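Local coordinates for protein alkylhalidase CmlS (PDB 3I3L) that is a flavin-dependent halogenase of chloramphenicol biosynthesis that holds its FAD by a covalent bond, at residues Gly35-Leu40 against Ser334-Ala339; Gly39-Lys44 against Asn75-Gln80; Leu66-Met71 against Asp120-Val125; Ser93-Trp98 against Gly220-Thr225. One frame throughout, in Å; residues are numbered along the deposited sequence.

Interaction 1. Residues Gly35-Leu40 against Ser334-Ala339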
loop_
_atom_site.group_PDB
_atom_site.type_symbol
_atom_site.label_atom_id
_atom_site.label_comp_id
_atom_site.label_asym_id
_atom_site.label_seq_id
_atom_site.Cartn_x
_atom_site.Cartn_y
_atom_site.Cartn_z
ATOM N N GLY A 35 2.165 -15.330 1.970
ATOM C CA GLY A 35 2.880 -16.617 2.117
ATOM C C GLY A 35 3.680 -17.076 0.893
ATOM O O GLY A 35 4.856 -17.422 0.987
ATOM N N SER A 36 3.038 -17.081 -0.269
ATOM C CA SER A 36 3.686 -17.492 -1.503
ATOM C C SER A 36 4.878 -16.630 -1.872
ATOM O O SER A 36 5.922 -17.145 -2.248
ATOM C CB SER A 36 2.670 -17.390 -2.657
ATOM O OG SER A 36 1.846 -18.529 -2.539
ATOM N N VAL A 37 4.690 -15.308 -1.840
ATOM C CA VAL A 37 5.772 -14.393 -2.159
ATOM C C VAL A 37 6.870 -14.528 -1.168
ATOM O O VAL A 37 8.041 -14.426 -1.556
ATOM C CB VAL A 37 5.291 -12.896 -2.248
ATOM C CG1 VAL A 37 6.446 -11.949 -2.466
ATOM C CG2 VAL A 37 4.298 -12.769 -3.360
ATOM N N ALA A 38 6.524 -14.670 0.119
ATOM C CA ALA A 38 7.594 -14.857 1.138
ATOM C C ALA A 38 8.427 -16.155 0.823
ATOM O O ALA A 38 9.645 -16.132 0.855
ATOM C CB ALA A 38 7.029 -14.973 2.483
ATOM N N GLY A 39 7.742 -17.246 0.493
ATOM C CA GLY A 39 8.407 -18.523 0.234
ATOM C C GLY A 39 9.248 -18.485 -1.040
ATOM O O GLY A 39 10.417 -18.862 -1.007
ATOM N N LEU A 40 8.676 -17.982 -2.125
ATOM C CA LEU A 40 9.434 -17.745 -3.363
ATOM C C LEU A 40 10.663 -16.881 -3.131
ATOM O O LEU A 40 11.739 -17.162 -3.675
ATOM C CB LEU A 40 8.562 -17.065 -4.429
ATOM C CG LEU A 40 7.385 -17.876 -4.959
ATOM C CD1 LEU A 40 6.426 -16.976 -5.721
ATOM C CD2 LEU A 40 7.882 -19.071 -5.843
ATOM N N SER A 334 5.830 -6.655 2.079
ATOM C CA SER A 334 6.311 -7.016 3.407
ATOM C C SER A 334 6.874 -8.428 3.330
ATOM O O SER A 334 7.796 -8.759 4.049
ATOM C CB SER A 334 5.201 -6.905 4.491
ATOM O OG SER A 334 4.139 -7.872 4.353
ATOM N N ALA A 335 6.289 -9.267 2.470
ATOM C CA ALA A 335 6.744 -10.660 2.328
ATOM C C ALA A 335 8.161 -10.666 1.799
ATOM O O ALA A 335 9.031 -11.348 2.351
ATOM C CB ALA A 335 5.787 -11.464 1.355
ATOM N N VAL A 336 8.420 -9.844 0.777
ATOM C CA VAL A 336 9.771 -9.689 0.235
ATOM C C VAL A 336 10.694 -9.144 1.286
ATOM O O VAL A 336 11.853 -9.619 1.402
ATOM C CB VAL A 336 9.786 -8.768 -1.007
ATOM C CG1 VAL A 336 11.192 -8.242 -1.277
ATOM C CG2 VAL A 336 9.249 -9.533 -2.256
ATOM N N SER A 337 10.231 -8.183 2.071
ATOM C CA SER A 337 11.110 -7.592 3.121
ATOM C C SER A 337 11.411 -8.557 4.237
ATOM O O SER A 337 12.500 -8.546 4.820
ATOM C CB SER A 337 10.470 -6.328 3.728
ATOM O OG SER A 337 10.327 -5.353 2.726
ATOM N N ALA A 338 10.422 -9.355 4.599
ATOM C CA ALA A 338 10.613 -10.288 5.718
ATOM C C ALA A 338 11.604 -11.390 5.280
ATOM O O ALA A 338 12.414 -11.798 6.068
ATOM C CB ALA A 338 9.279 -10.969 6.142
ATOM N N ALA A 339 11.480 -11.848 4.026
ATOM C CA ALA A 339 12.432 -12.768 3.426
ATOM C C ALA A 339 13.887 -12.195 3.479
ATOM O O ALA A 339 14.811 -12.859 3.949
ATOM C CB ALA A 339 12.010 -13.067 1.967
#

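Interaction 2. Residues Gly39-Lys44 against Asn75-Gln80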
loop_
_atom_site.group_PDB
_atom_site.type_symbol
_atom_site.label_atom_id
_atom_site.label_comp_id
_atom_site.label_asym_id
_atom_site.label_seq_id
_atom_site.Cartn_x
_atom_site.Cartn_y
_atom_site.Cartn_z
ATOM N N GLY A 39 7.742 -17.246 0.493
ATOM C CA GLY A 39 8.407 -18.523 0.234
ATOM C C GLY A 39 9.248 -18.485 -1.040
ATOM O O GLY A 39 10.417 -18.862 -1.007
ATOM N N LEU A 40 8.676 -17.982 -2.125
ATOM C CA LEU A 40 9.434 -17.745 -3.363
ATOM C C LEU A 40 10.663 -16.881 -3.131
ATOM O O LEU A 40 11.739 -17.162 -3.675
ATOM C CB LEU A 40 8.562 -17.065 -4.429
ATOM C CG LEU A 40 7.385 -17.876 -4.959
ATOM C CD1 LEU A 40 6.426 -16.976 -5.721
ATOM C CD2 LEU A 40 7.882 -19.071 -5.843
ATOM N N THR A 41 10.542 -15.821 -2.338
ATOM C CA THR A 41 11.707 -14.950 -2.134
ATOM C C THR A 41 12.773 -15.632 -1.266
ATOM O O THR A 41 13.944 -15.551 -1.573
ATOM C CB THR A 41 11.292 -13.570 -1.549
ATOM O OG1 THR A 41 10.335 -13.003 -2.419
ATOM C CG2 THR A 41 12.478 -12.612 -1.427
ATOM N N LEU A 42 12.348 -16.289 -0.172
ATOM C CA LEU A 42 13.247 -17.022 0.719
ATOM C C LEU A 42 13.971 -18.188 -0.024
ATOM O O LEU A 42 15.119 -18.437 0.215
ATOM C CB LEU A 42 12.478 -17.625 1.895
ATOM C CG LEU A 42 12.266 -16.775 3.133
ATOM C CD1 LEU A 42 11.106 -17.345 4.005
ATOM C CD2 LEU A 42 13.580 -16.551 3.930
ATOM N N HIS A 43 13.274 -18.868 -0.931
ATOM C CA HIS A 43 13.879 -19.916 -1.763
ATOM C C HIS A 43 14.956 -19.347 -2.707
ATOM O O HIS A 43 16.072 -19.852 -2.745
ATOM C CB HIS A 43 12.805 -20.627 -2.558
ATOM C CG HIS A 43 13.347 -21.459 -3.669
ATOM N ND1 HIS A 43 13.686 -22.800 -3.500
ATOM C CD2 HIS A 43 13.578 -21.164 -4.973
ATOM C CE1 HIS A 43 14.129 -23.273 -4.648
ATOM N NE2 HIS A 43 14.075 -22.304 -5.558
ATOM N N LYS A 44 14.644 -18.260 -3.412
ATOM C CA LYS A 44 15.604 -17.596 -4.281
ATOM C C LYS A 44 16.818 -17.128 -3.442
ATOM O O LYS A 44 17.960 -17.050 -3.953
ATOM C CB LYS A 44 14.923 -16.384 -4.945
ATOM C CG LYS A 44 15.801 -15.500 -5.865
ATOM C CD LYS A 44 14.937 -14.430 -6.523
ATOM C CE LYS A 44 15.744 -13.462 -7.412
ATOM N NZ LYS A 44 16.199 -14.178 -8.650
ATOM N N ASN A 75 7.376 -10.128 -11.395
ATOM C CA ASN A 75 8.206 -10.207 -12.599
ATOM C C ASN A 75 9.639 -10.556 -12.177
ATOM O O ASN A 75 10.202 -11.483 -12.728
ATOM C CB ASN A 75 8.161 -8.891 -13.352
ATOM C CG ASN A 75 9.212 -8.829 -14.480
ATOM O OD1 ASN A 75 8.942 -9.261 -15.592
ATOM N ND2 ASN A 75 10.376 -8.268 -14.201
ATOM N N ARG A 76 10.185 -9.852 -11.157
ATOM C CA ARG A 76 11.521 -10.103 -10.642
ATOM C C ARG A 76 11.693 -11.468 -9.964
ATOM O O ARG A 76 12.812 -11.924 -9.755
ATOM C CB ARG A 76 11.953 -8.960 -9.701
ATOM C CG ARG A 76 12.293 -7.700 -10.511
ATOM C CD ARG A 76 12.688 -6.479 -9.653
ATOM N NE ARG A 76 11.502 -5.840 -9.077
ATOM C CZ ARG A 76 11.317 -5.601 -7.769
ATOM N NH1 ARG A 76 10.197 -4.994 -7.345
ATOM N NH2 ARG A 76 12.263 -5.938 -6.896
ATOM N N LEU A 77 10.585 -12.114 -9.634
ATOM C CA LEU A 77 10.607 -13.447 -9.061
ATOM C C LEU A 77 10.349 -14.495 -10.151
ATOM O O LEU A 77 10.252 -15.684 -9.838
ATOM C CB LEU A 77 9.531 -13.622 -7.984
ATOM C CG LEU A 77 9.783 -12.974 -6.607
ATOM C CD1 LEU A 77 8.495 -13.042 -5.740
ATOM C CD2 LEU A 77 10.977 -13.633 -5.912
ATOM N N GLY A 78 10.183 -14.049 -11.405
ATOM C CA GLY A 78 10.170 -14.982 -12.551
ATOM C C GLY A 78 8.820 -15.455 -13.017
ATOM O O GLY A 78 8.704 -16.403 -13.793
ATOM N N LEU A 79 7.781 -14.757 -12.623
ATOM C CA LEU A 79 6.459 -15.225 -12.932
ATOM C C LEU A 79 5.809 -14.621 -14.191
ATOM O O LEU A 79 4.638 -14.912 -14.509
ATOM C CB LEU A 79 5.607 -15.021 -11.696
ATOM C CG LEU A 79 6.038 -16.063 -10.649
ATOM C CD1 LEU A 79 5.999 -15.445 -9.303
ATOM C CD2 LEU A 79 5.148 -17.188 -10.717
ATOM N N GLN A 80 6.557 -13.775 -14.882
ATOM C CA GLN A 80 5.994 -13.001 -16.020
ATOM C C GLN A 80 5.253 -13.825 -17.084
ATOM O O GLN A 80 4.172 -13.440 -17.540
ATOM C CB GLN A 80 7.040 -12.158 -16.704
ATOM C CG GLN A 80 6.411 -11.047 -17.408
ATOM C CD GLN A 80 5.544 -10.215 -16.467
ATOM O OE1 GLN A 80 6.043 -9.590 -15.511
ATOM N NE2 GLN A 80 4.239 -10.181 -16.751
#

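Interaction 3. Residues Leu66-Met71 against Asp120-Val125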
loop_
_atom_site.group_PDB
_atom_site.type_symbol
_atom_site.label_atom_id
_atom_site.label_comp_id
_atom_site.label_asym_id
_atom_site.label_seq_id
_atom_site.Cartn_x
_atom_site.Cartn_y
_atom_site.Cartn_z
ATOM N N LEU A 66 -5.290 -5.215 -8.231
ATOM C CA LEU A 66 -3.857 -5.174 -7.924
ATOM C C LEU A 66 -3.124 -3.923 -8.382
ATOM O O LEU A 66 -3.712 -3.037 -9.052
ATOM C CB LEU A 66 -3.211 -6.424 -8.495
ATOM C CG LEU A 66 -3.896 -7.760 -8.098
ATOM C CD1 LEU A 66 -3.059 -8.951 -8.543
ATOM C CD2 LEU A 66 -4.102 -7.772 -6.566
ATOM N N LEU A 67 -1.830 -3.837 -8.052
ATOM C CA LEU A 67 -1.063 -2.599 -8.332
ATOM C C LEU A 67 0.226 -2.921 -9.095
ATOM O O LEU A 67 0.750 -4.060 -9.041
ATOM C CB LEU A 67 -0.765 -1.840 -7.019
ATOM C CG LEU A 67 -1.972 -1.197 -6.285
ATOM C CD1 LEU A 67 -1.520 -0.596 -4.874
ATOM C CD2 LEU A 67 -2.682 -0.086 -7.145
ATOM N N PRO A 68 0.731 -1.947 -9.824
ATOM C CA PRO A 68 1.979 -2.114 -10.608
ATOM C C PRO A 68 3.135 -2.614 -9.773
ATOM O O PRO A 68 3.957 -3.407 -10.269
ATOM C CB PRO A 68 2.283 -0.680 -11.099
ATOM C CG PRO A 68 0.926 -0.075 -11.256
ATOM C CD PRO A 68 0.095 -0.653 -10.085
ATOM N N GLY A 69 3.210 -2.144 -8.521
ATOM C CA GLY A 69 4.330 -2.501 -7.631
ATOM C C GLY A 69 4.398 -4.000 -7.372
ATOM O O GLY A 69 5.479 -4.567 -7.209
ATOM N N THR A 70 3.242 -4.642 -7.323
ATOM C CA THR A 70 3.176 -6.082 -7.105
ATOM C C THR A 70 3.536 -6.872 -8.369
ATOM O O THR A 70 4.171 -7.935 -8.254
ATOM C CB THR A 70 1.754 -6.507 -6.656
ATOM O OG1 THR A 70 1.490 -5.974 -5.350
ATOM C CG2 THR A 70 1.576 -8.034 -6.658
ATOM N N MET A 71 3.149 -6.364 -9.556
ATOM C CA MET A 71 3.545 -7.005 -10.825
ATOM C C MET A 71 5.059 -6.929 -10.969
ATOM O O MET A 71 5.673 -7.868 -11.419
ATOM C CB MET A 71 2.890 -6.351 -12.055
ATOM C CG MET A 71 1.406 -5.962 -11.864
ATOM S SD MET A 71 0.331 -7.387 -11.976
ATOM C CE MET A 71 0.263 -7.926 -10.344
ATOM N N ASP A 120 3.316 -0.001 -15.771
ATOM C CA ASP A 120 2.540 1.165 -16.145
ATOM C C ASP A 120 1.058 0.807 -15.972
ATOM O O ASP A 120 0.177 1.610 -16.269
ATOM C CB ASP A 120 2.794 1.408 -17.629
ATOM C CG ASP A 120 2.637 0.123 -18.419
ATOM O OD1 ASP A 120 1.572 -0.088 -19.009
ATOM O OD2 ASP A 120 3.572 -0.732 -18.373
ATOM N N HIS A 121 0.794 -0.440 -15.576
ATOM C CA HIS A 121 -0.541 -0.924 -15.369
ATOM C C HIS A 121 -0.500 -2.071 -14.325
ATOM O O HIS A 121 0.587 -2.471 -13.849
ATOM C CB HIS A 121 -1.082 -1.445 -16.682
ATOM C CG HIS A 121 -0.380 -2.681 -17.126
ATOM N ND1 HIS A 121 0.833 -2.648 -17.789
ATOM C CD2 HIS A 121 -0.663 -3.987 -16.916
ATOM C CE1 HIS A 121 1.254 -3.884 -17.998
ATOM N NE2 HIS A 121 0.360 -4.715 -17.485
ATOM N N ALA A 122 -1.679 -2.538 -13.904
ATOM C CA ALA A 122 -1.735 -3.767 -13.161
ATOM C C ALA A 122 -2.898 -4.525 -13.706
ATOM O O ALA A 122 -3.272 -4.328 -14.878
ATOM C CB ALA A 122 -1.839 -3.554 -11.602
ATOM N N VAL A 123 -3.494 -5.391 -12.892
ATOM C CA VAL A 123 -4.557 -6.238 -13.420
ATOM C C VAL A 123 -5.591 -6.445 -12.355
ATOM O O VAL A 123 -5.375 -6.095 -11.174
ATOM C CB VAL A 123 -3.988 -7.623 -13.775
ATOM C CG1 VAL A 123 -3.035 -7.526 -14.977
ATOM C CG2 VAL A 123 -3.246 -8.221 -12.522
ATOM N N GLN A 124 -6.705 -7.019 -12.762
ATOM C CA GLN A 124 -7.755 -7.412 -11.852
ATOM C C GLN A 124 -7.790 -8.955 -11.903
ATOM O O GLN A 124 -7.559 -9.518 -12.966
ATOM C CB GLN A 124 -9.099 -6.849 -12.326
ATOM C CG GLN A 124 -9.037 -5.429 -12.957
ATOM C CD GLN A 124 -8.990 -4.358 -11.887
ATOM O OE1 GLN A 124 -9.326 -3.199 -12.134
ATOM N NE2 GLN A 124 -8.628 -4.742 -10.676
ATOM N N VAL A 125 -8.028 -9.626 -10.762
ATOM C CA VAL A 125 -7.990 -11.075 -10.748
ATOM C C VAL A 125 -9.124 -11.692 -9.965
ATOM O O VAL A 125 -9.736 -11.066 -9.103
ATOM C CB VAL A 125 -6.639 -11.656 -10.198
ATOM C CG1 VAL A 125 -5.413 -10.971 -10.906
ATOM C CG2 VAL A 125 -6.552 -11.419 -8.677
#

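Interaction 4. Residues Ser93-Trp98 against Gly220-Thr225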
loop_
_atom_site.group_PDB
_atom_site.type_symbol
_atom_site.label_atom_id
_atom_site.label_comp_id
_atom_site.label_asym_id
_atom_site.label_seq_id
_atom_site.Cartn_x
_atom_site.Cartn_y
_atom_site.Cartn_z
ATOM N N SER A 93 -5.696 2.271 -14.302
ATOM C CA SER A 93 -5.887 3.347 -13.333
ATOM C C SER A 93 -6.942 3.005 -12.277
ATOM O O SER A 93 -7.496 1.912 -12.261
ATOM C CB SER A 93 -6.401 4.560 -14.071
ATOM O OG SER A 93 -7.604 4.213 -14.744
ATOM N N ALA A 94 -7.202 3.962 -11.399
ATOM C CA ALA A 94 -8.351 3.885 -10.512
ATOM C C ALA A 94 -9.159 5.169 -10.713
ATOM O O ALA A 94 -8.596 6.278 -10.748
ATOM C CB ALA A 94 -7.884 3.725 -9.091
ATOM N N THR A 95 -10.462 5.020 -10.854
ATOM C CA THR A 95 -11.335 6.179 -10.988
ATOM C C THR A 95 -12.253 6.370 -9.767
ATOM O O THR A 95 -12.807 5.407 -9.226
ATOM C CB THR A 95 -12.105 6.146 -12.329
ATOM O OG1 THR A 95 -11.144 6.216 -13.415
ATOM C CG2 THR A 95 -13.063 7.353 -12.463
ATOM N N PHE A 96 -12.405 7.618 -9.352
ATOM C CA PHE A 96 -13.120 7.971 -8.131
ATOM C C PHE A 96 -14.268 8.928 -8.401
ATOM O O PHE A 96 -14.072 9.974 -9.052
ATOM C CB PHE A 96 -12.142 8.595 -7.139
ATOM C CG PHE A 96 -11.143 7.634 -6.628
ATOM C CD1 PHE A 96 -11.363 6.932 -5.461
ATOM C CD2 PHE A 96 -10.006 7.376 -7.343
ATOM C CE1 PHE A 96 -10.465 6.004 -5.002
ATOM C CE2 PHE A 96 -9.076 6.427 -6.884
ATOM C CZ PHE A 96 -9.303 5.752 -5.705
ATOM N N LEU A 97 -15.467 8.568 -7.930
ATOM C CA LEU A 97 -16.600 9.518 -7.962
ATOM C C LEU A 97 -16.824 9.927 -6.541
ATOM O O LEU A 97 -17.473 9.203 -5.800
ATOM C CB LEU A 97 -17.868 8.914 -8.584
ATOM C CG LEU A 97 -17.616 8.184 -9.916
ATOM C CD1 LEU A 97 -18.934 7.799 -10.582
ATOM C CD2 LEU A 97 -16.775 9.006 -10.864
ATOM N N TRP A 98 -16.249 11.075 -6.168
ATOM C CA TRP A 98 -15.882 11.335 -4.772
ATOM C C TRP A 98 -16.544 12.571 -4.198
ATOM O O TRP A 98 -16.091 13.698 -4.411
ATOM C CB TRP A 98 -14.329 11.442 -4.630
ATOM C CG TRP A 98 -13.906 11.083 -3.238
ATOM C CD1 TRP A 98 -13.402 11.921 -2.300
ATOM C CD2 TRP A 98 -13.987 9.795 -2.636
ATOM N NE1 TRP A 98 -13.153 11.233 -1.137
ATOM C CE2 TRP A 98 -13.533 9.925 -1.313
ATOM C CE3 TRP A 98 -14.409 8.542 -3.087
ATOM C CZ2 TRP A 98 -13.487 8.849 -0.422
ATOM C CZ3 TRP A 98 -14.386 7.470 -2.192
ATOM C CH2 TRP A 98 -13.905 7.634 -0.878
ATOM N N GLY A 220 -12.535 3.807 -23.999
ATOM C CA GLY A 220 -11.379 4.656 -24.081
ATOM C C GLY A 220 -10.407 4.334 -22.989
ATOM O O GLY A 220 -10.321 3.177 -22.548
ATOM N N ASP A 221 -9.701 5.362 -22.518
ATOM C CA ASP A 221 -8.756 5.184 -21.428
ATOM C C ASP A 221 -9.412 4.620 -20.132
ATOM O O ASP A 221 -8.727 4.043 -19.275
ATOM C CB ASP A 221 -8.031 6.519 -21.169
ATOM C CG ASP A 221 -6.989 6.875 -22.289
ATOM O OD1 ASP A 221 -6.551 5.980 -23.031
ATOM O OD2 ASP A 221 -6.609 8.067 -22.413
ATOM N N LEU A 222 -10.729 4.793 -19.990
ATOM C CA LEU A 222 -11.481 4.318 -18.796
ATOM C C LEU A 222 -11.603 2.778 -18.646
ATOM O O LEU A 222 -11.935 2.259 -17.559
ATOM C CB LEU A 222 -12.872 4.996 -18.722
ATOM C CG LEU A 222 -12.862 6.465 -18.243
ATOM C CD1 LEU A 222 -14.203 7.096 -18.411
ATOM C CD2 LEU A 222 -12.460 6.554 -16.788
ATOM N N LYS A 223 -11.307 2.037 -19.713
ATOM C CA LYS A 223 -11.587 0.614 -19.736
ATOM C C LYS A 223 -10.703 -0.158 -18.716
ATOM O O LYS A 223 -9.456 0.002 -18.680
ATOM C CB LYS A 223 -11.359 0.048 -21.128
ATOM C CG LYS A 223 -11.976 -1.358 -21.321
ATOM C CD LYS A 223 -11.328 -2.442 -20.434
ATOM C CE LYS A 223 -11.964 -3.857 -20.581
ATOM N NZ LYS A 223 -12.167 -4.181 -22.069
ATOM N N GLY A 224 -11.345 -0.995 -17.904
ATOM C CA GLY A 224 -10.634 -1.688 -16.876
ATOM C C GLY A 224 -10.341 -0.922 -15.590
ATOM O O GLY A 224 -9.660 -1.462 -14.687
ATOM N N THR A 225 -10.827 0.316 -15.472
ATOM C CA THR A 225 -10.503 1.128 -14.299
ATOM C C THR A 225 -11.294 0.625 -13.122
ATOM O O THR A 225 -12.397 0.163 -13.292
ATOM C CB THR A 225 -10.821 2.643 -14.554
ATOM O OG1 THR A 225 -10.234 3.442 -13.530
ATOM C CG2 THR A 225 -12.325 2.914 -14.596
HETATM O O HOH W 1 -7.723 5.208 -16.997
#

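Interaction 1. Residues Gly35-Leu40 against Ser334-Ala339
Ala38 and Ala335 meet where the two helices come closest. The CB of Ala335 presses on the backbone of the facing helix, 3.5 Å from Ala38 N, and the methyls Ala38 CB and Ala335 CB lie 3.9 Å apart. With so little side chain between them, their CA atoms approach to 4.4 Å. One turn on, the CB of Ala339 sits 4.0 Å from Ala38 O. Val37 closes one flank. Its CG1 lies anti to the backbone N (chi1 175°), which brings this methyl to Val336 CG2 at 3.7 Å and also against the methyl of Ala335. No hydrogen bond crosses the interface; it is all methyl and backbone contact. The short axes run 7.9 Å apart at 33°, with their N-to-C directions roughly alike. Further out, Ser334 OG bonds to Leu330 O within its own helix and to Gly314 N in the loop after strand 310-312; the second bond links helix and loop. Helix 127-140 covers another side of helix 33-44, at Ser36. The first strand, the glycine-rich turn with Gly35 and FAD-binding Ala34, and helix 33-44 are consistent with the Rossmann-type dinucleotide-binding fold of FAD enzymes, here with helix 327-347 packed on its first helix.

Interaction 2. Residues Gly39-Lys44 against Asn75-Gln80
Leu40 opens the contact with its CD1 methyl, which reaches tip to tip toward Leu79 CD1 at 3.9 Å. Its CB also rests against Leu77 CD1, at 4.2 Å. Thr41 comes next and crosses Leu77 at about a right angle. Its OG1 lies 3.6 Å from Leu77 CD2 and slightly farther from CD1, a contact with both methyls of the leucine. The hydroxyl is not left without a partner there, since it hydrogen-bonds to Val37 O one turn back in its own helix. That bond suits a chi1 of -56°, with OG1 beside the backbone N. Lys44 ends the segment. Its chain is extended to CE and bends only at the last torsion (chi4 71°). The methylenes do the touching: CD is 4.1 Å from Leu77 CD2, and CE is 4.1 Å from Arg76 O. Across from them, helix 68-76 ends in a Schellman motif, with Gly78 at positive phi. This turn places Leu77 and Leu79 against helix 33-44. Arg76 sends its guanidinium group elsewhere, to a hydrogen bond with Pro493 O and a cation-pi contact with Trp117. No hydrogen bond joins the segments, which implies a contact held by leucine methyls, with the aliphatic part of an exposed lysine alongside.

Interaction 3. Residues Leu66-Met71 against Asp120-Val125
Val123 O accepts the backbone N-H of Leu66 at 3.1 Å, the one hydrogen bond between the segments. The donor lies nearly along the C=O axis (172°). Beside it, the CB of Ala122 pushes into the backbone before helix 68-76. It is 3.2 Å from Leu66 O and meets the CD of Pro68 at 3.8 Å. Pro68 CA makes a C-H...O contact with His121 O at 3.5 Å, while the proline ring also leans on that oxygen. The side chain of Leu66 spans two valines. Its CD1 touches Val125 CG1 at 3.9 Å, crossing at about a right angle, and also reaches Val123 CG2. Met71 comes from the first helical turn. Bends at chi2 (-77°) and chi3 (90°) fold its chain across the strand: CG rests on Ala122, and SD lies 3.7 Å from Val123 CG2. An alanine at Met71 is likely to leave a gap over Ala122 and strip this valine methyl of its sulfur contact. Leu66 also packs on Val328, which binds FAD, close to the flavin cofactor. One backbone bond and a row of apolar contacts thus fix the segment after FAD-binding Ser65 to residues 122-125, so the contact is mainly apolar, with Leu66 probably its side chain nearest the cofactor.

Interaction 4. Residues Ser93-Trp98 against Gly220-Thr225
Thr225 OG1 lies between two hydroxyls of strand 89-97. It hydrogen-bonds to Thr95 OG1 at 2.9 Å, where either oxygen may be the donor. Ser93 OG is 3.0 Å from Thr225 OG1. A chi1 of -167° turns Thr225 OG1 anti to its own nitrogen and in toward the strand. Both strand hydroxyls have further partners. Ser93 OG donates to a water at 2.5 Å, and that water donates in turn to Asp221 O, bridging the strand to the first of two beta turns. Thr95 OG1 also bonds to Thr106 OG1 on strand 105-108. Thr225 CG2 covers the side of Thr95, 4.0 Å from its CB, and Leu222 CD2 sits 3.6 Å from Thr95 OG1. A valine at Thr225 would probably deprive Thr95 of one hydroxyl partner and put a methyl against Ser93 OG. The turns hold themselves together with Lys223 N to Gly220 O and Thr225 N to Leu222 O bonds; Gly224 N bonds to Asp216. The loop leads straight into strand 226-231, which pairs in parallel with strand 89-97, while strands 105-108 and 122-124 pair antiparallel with strand 89-97.

All four interactions lie within the FAD-binding domain. Interactions 1 and 2 share helix 33-44 and have centres 9 Å apart; Thr41 touches Val336 and Ala339 of helix 327-347 as well as Leu77, just after helix 68-76, so both pack on helix 33-44. Interaction 3 uses the start of helix 68-76, with its centre 16 Å from that of interaction 2. Its strand 122-124 neighbours strand 89-97 of interaction 4 in the large mixed sheet, with centres 14 Å apart. Interactions 1 and 4 are 30 Å apart between centres. Along the chain, 35-40 and 334-339 enclose the segments of interactions 3 and 4. The series therefore runs from the helix of the dinucleotide-binding motif, past the flavin, to the large sheet.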